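Local structure of putative glycosidase ph117-related (Bacteroides thetaiotaomicron, 5A7V) at residues 73-78 / 93-98. The protein probably acts on beta-mannosidic linkages of mannose-containing glycans as a family GH130 glycoside phosphorylase or hydrolase, and binds mannose in its pocket. Numbering follows the deposited sequence.
Sequences SNDTFN and RAEDKS. With MAN (alpha-D-mannopyranose), chain E; MAN (alpha-D-mannopyranose), chain D; BMA (beta-D-mannopyranose), chain C.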
loop_
_atom_site.group_PDB
_atom_site.type_symbol
_atom_site.label_atom_id
_atom_site.label_comp_id
_atom_site.label_asym_id
_atom_site.label_seq_id
_atom_site.Cartn_x
_atom_site.Cartn_y
_atom_site.Cartn_z
ATOM N N SER A 73 3.804 -3.167 -20.039
ATOM C CA SER A 73 4.968 -2.792 -20.785
ATOM C C SER A 73 5.629 -1.510 -20.286
ATOM O O SER A 73 6.812 -1.277 -20.604
ATOM C CB SER A 73 4.636 -2.622 -22.263
ATOM O OG SER A 73 3.709 -1.568 -22.488
ATOM N N ASN A 74 4.914 -0.682 -19.535
ATOM C CA ASN A 74 5.472 0.622 -19.126
ATOM C C ASN A 74 6.109 0.564 -17.746
ATOM O O ASN A 74 7.275 0.859 -17.586
ATOM C CB ASN A 74 4.394 1.699 -19.217
ATOM C CG ASN A 74 4.848 2.964 -19.908
ATOM O OD1 ASN A 74 6.028 3.209 -20.161
ATOM N ND2 ASN A 74 3.873 3.787 -20.242
ATOM N N ASP A 75 5.331 0.122 -16.737
ATOM C CA ASP A 75 5.720 0.224 -15.342
ATOM C C ASP A 75 4.941 -0.825 -14.547
ATOM O O ASP A 75 3.771 -1.065 -14.851
ATOM C CB ASP A 75 5.447 1.655 -14.825
ATOM C CG ASP A 75 6.380 2.709 -15.449
ATOM O OD1 ASP A 75 7.597 2.723 -15.071
ATOM O OD2 ASP A 75 5.857 3.431 -16.334
ATOM N N THR A 76 5.609 -1.460 -13.581
ATOM C CA THR A 76 4.973 -2.467 -12.724
ATOM C C THR A 76 5.357 -2.119 -11.277
ATOM O O THR A 76 6.550 -2.120 -10.924
ATOM C CB THR A 76 5.444 -3.892 -13.046
ATOM O OG1 THR A 76 6.869 -3.984 -13.043
ATOM C CG2 THR A 76 4.916 -4.327 -14.377
ATOM N N PHE A 77 4.389 -1.778 -10.424
ATOM C CA PHE A 77 4.706 -1.119 -9.145
ATOM C C PHE A 77 3.576 -1.377 -8.145
ATOM O O PHE A 77 2.841 -2.358 -8.281
ATOM C CB PHE A 77 5.125 0.374 -9.373
ATOM C CG PHE A 77 4.104 1.276 -10.017
ATOM C CD1 PHE A 77 3.751 1.126 -11.358
ATOM C CD2 PHE A 77 3.525 2.334 -9.308
ATOM C CE1 PHE A 77 2.890 2.013 -11.959
ATOM C CE2 PHE A 77 2.663 3.227 -9.892
ATOM C CZ PHE A 77 2.333 3.066 -11.239
ATOM N N ASN A 78 3.527 -0.570 -7.095
ATOM C CA ASN A 78 2.469 -0.498 -6.059
ATOM C C ASN A 78 1.630 -1.771 -5.909
ATOM O O ASN A 78 0.527 -1.843 -6.451
ATOM C CB ASN A 78 1.628 0.733 -6.307
ATOM C CG ASN A 78 2.421 2.022 -6.091
ATOM O OD1 ASN A 78 3.629 1.996 -5.849
ATOM N ND2 ASN A 78 1.742 3.129 -6.249
ATOM N N ARG A 93 0.433 -3.491 -9.586
ATOM C CA ARG A 93 -0.114 -2.470 -10.475
ATOM C C ARG A 93 0.723 -2.440 -11.760
ATOM O O ARG A 93 1.910 -2.166 -11.685
ATOM C CB ARG A 93 -0.093 -1.107 -9.787
ATOM C CG ARG A 93 -0.674 0.003 -10.632
ATOM C CD ARG A 93 -0.595 1.376 -9.978
ATOM N NE ARG A 93 -1.048 2.416 -10.845
ATOM C CZ ARG A 93 -1.091 3.715 -10.526
ATOM N NH1 ARG A 93 -0.870 4.130 -9.269
ATOM N NH2 ARG A 93 -1.324 4.617 -11.476
ATOM N N ALA A 94 0.096 -2.601 -12.903
ATOM C CA ALA A 94 0.763 -2.605 -14.186
ATOM C C ALA A 94 0.139 -1.570 -15.079
ATOM O O ALA A 94 -1.088 -1.428 -15.161
ATOM C CB ALA A 94 0.632 -3.957 -14.842
ATOM N N GLU A 95 1.000 -0.779 -15.743
ATOM C CA GLU A 95 0.568 0.250 -16.678
ATOM C C GLU A 95 1.026 -0.039 -18.100
ATOM O O GLU A 95 2.169 -0.507 -18.312
ATOM C CB GLU A 95 1.068 1.641 -16.251
ATOM C CG GLU A 95 0.341 2.170 -15.029
ATOM C CD GLU A 95 0.853 3.543 -14.602
ATOM O OE1 GLU A 95 2.079 3.841 -14.829
ATOM O OE2 GLU A 95 0.028 4.310 -14.024
ATOM N N ASP A 96 0.103 0.231 -19.034
ATOM C CA ASP A 96 0.340 0.149 -20.487
ATOM C C ASP A 96 0.897 1.482 -21.013
ATOM O O ASP A 96 1.245 2.377 -20.208
ATOM C CB ASP A 96 -0.958 -0.314 -21.179
ATOM C CG ASP A 96 -2.090 0.693 -21.097
ATOM O OD1 ASP A 96 -1.893 1.869 -20.714
ATOM O OD2 ASP A 96 -3.223 0.299 -21.492
ATOM N N LYS A 97 0.979 1.605 -22.335
ATOM C CA LYS A 97 1.546 2.808 -22.986
ATOM C C LYS A 97 0.446 3.691 -23.625
ATOM O O LYS A 97 0.692 4.414 -24.618
ATOM C CB LYS A 97 2.626 2.408 -23.998
ATOM C CG LYS A 97 3.862 1.825 -23.320
ATOM C CD LYS A 97 4.952 1.438 -24.295
ATOM C CE LYS A 97 6.145 0.837 -23.563
ATOM N NZ LYS A 97 7.314 0.626 -24.456
ATOM N N SER A 98 -0.735 3.687 -22.971
ATOM C CA SER A 98 -1.878 4.420 -23.510
ATOM C C SER A 98 -1.880 5.911 -23.218
ATOM O O SER A 98 -2.758 6.662 -23.717
ATOM C CB SER A 98 -3.196 3.773 -23.041
ATOM O OG SER A 98 -3.350 3.910 -21.608
HETATM C C1 MAN E . 0.122 8.800 -4.679
HETATM C C2 MAN E . 0.091 7.294 -4.340
HETATM C C3 MAN E . 0.593 6.333 -5.435
HETATM C C4 MAN E . 1.873 6.867 -6.103
HETATM C C5 MAN E . 2.320 8.229 -5.540
HETATM C C6 MAN E . 3.505 8.834 -6.326
HETATM O O1 MAN E . 0.193 9.680 -3.430
HETATM O O2 MAN E . -1.280 7.001 -4.038
HETATM O O3 MAN E . -0.357 6.134 -6.465
HETATM O O4 MAN E . 2.850 5.859 -5.939
HETATM O O5 MAN E . 1.164 9.120 -5.628
HETATM O O6 MAN E . 3.099 9.090 -7.677
HETATM C C1 MAN D . -2.065 10.363 -8.856
HETATM C C2 MAN D . -1.172 9.276 -8.429
HETATM C C3 MAN D . -1.218 8.288 -9.572
HETATM C C4 MAN D . -2.622 7.855 -9.978
HETATM C C5 MAN D . -3.551 9.047 -10.119
HETATM C C6 MAN D . -5.013 8.663 -10.037
HETATM O O1 MAN D . -1.615 11.194 -9.857
HETATM O O2 MAN D . -1.638 8.587 -7.275
HETATM O O3 MAN D . -0.489 7.083 -9.298
HETATM O O4 MAN D . -2.573 7.167 -11.242
HETATM O O5 MAN D . -3.361 9.991 -9.084
HETATM O O6 MAN D . -5.351 8.007 -8.809
HETATM C C1 BMA C . -1.889 10.357 -8.823
HETATM C C2 BMA C . -1.009 9.109 -8.689
HETATM C C3 BMA C . -1.253 8.208 -9.877
HETATM C C4 BMA C . -2.735 7.915 -10.017
HETATM C C5 BMA C . -3.578 9.191 -9.911
HETATM C C6 BMA C . -5.069 8.911 -9.882
HETATM O O1 BMA C . -1.735 11.337 -7.809
HETATM O O2 BMA C . -1.351 8.378 -7.503
HETATM O O3 BMA C . -0.475 6.953 -9.817
HETATM O O4 BMA C . -2.926 7.299 -11.301
HETATM O O5 BMA C . -3.267 9.978 -8.738
HETATM O O6 BMA C . -5.456 8.063 -8.796
#
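F77 and R93 run side by side on one face of an antiparallel strand pair, the ring lying over the arginine. CD of R93 sits 3.9 Å from the centroid of the F77 ring, a CH-pi contact, while CZ of F77 stands 3.4 Å above the centre of the guanidinium plane. Ring and guanidinium planes are 32° apart. R93 reaches this far because its chain is fully extended, with CG anti to the backbone N (chi1 -179°). Its edge meets sugar: alpha- and beta-mannose overlap there as alternatives, and in either one NH1 donates to O3 and NH2 to O4 (2.9 Å and 3.1 Å for the beta anomer). NH2 also forms a salt bridge with OE2 of E95, its hydrogen bond weak; with D146 at NH1 and S107 OG at NE, this helps hold the guanidinium's rotation. The E95 carboxylate stands at the F77 ring edge, its plane 76° from the ring, with OE1 3.5 Å from CE1. R105 NH1 forms salt bridges with both E95 OE1 and D75 OD2, probably offsetting their like charges, and S368 OG bonds D75 OD1. Beyond F77, N78 ND2 gives a nearly straight bond to O4 of the other mannose, 3.0 Å away. At the far end, N74 ND2 donates to D96 O from above the carbonyl plane, and K97 CG passes S73 OG, itself hydrogen-bonded to A70 O, at 3.5 Å. N74 N donates to E95 O (3.0 Å) while E95 N donates to D75 O, a classic beta bulge. These are the ends of hairpin 75-84/87-95, in a four-stranded antiparallel sheet that fits a blade of the five-bladed GH130 propeller, carrying N78 and R93 into the mannose pocket.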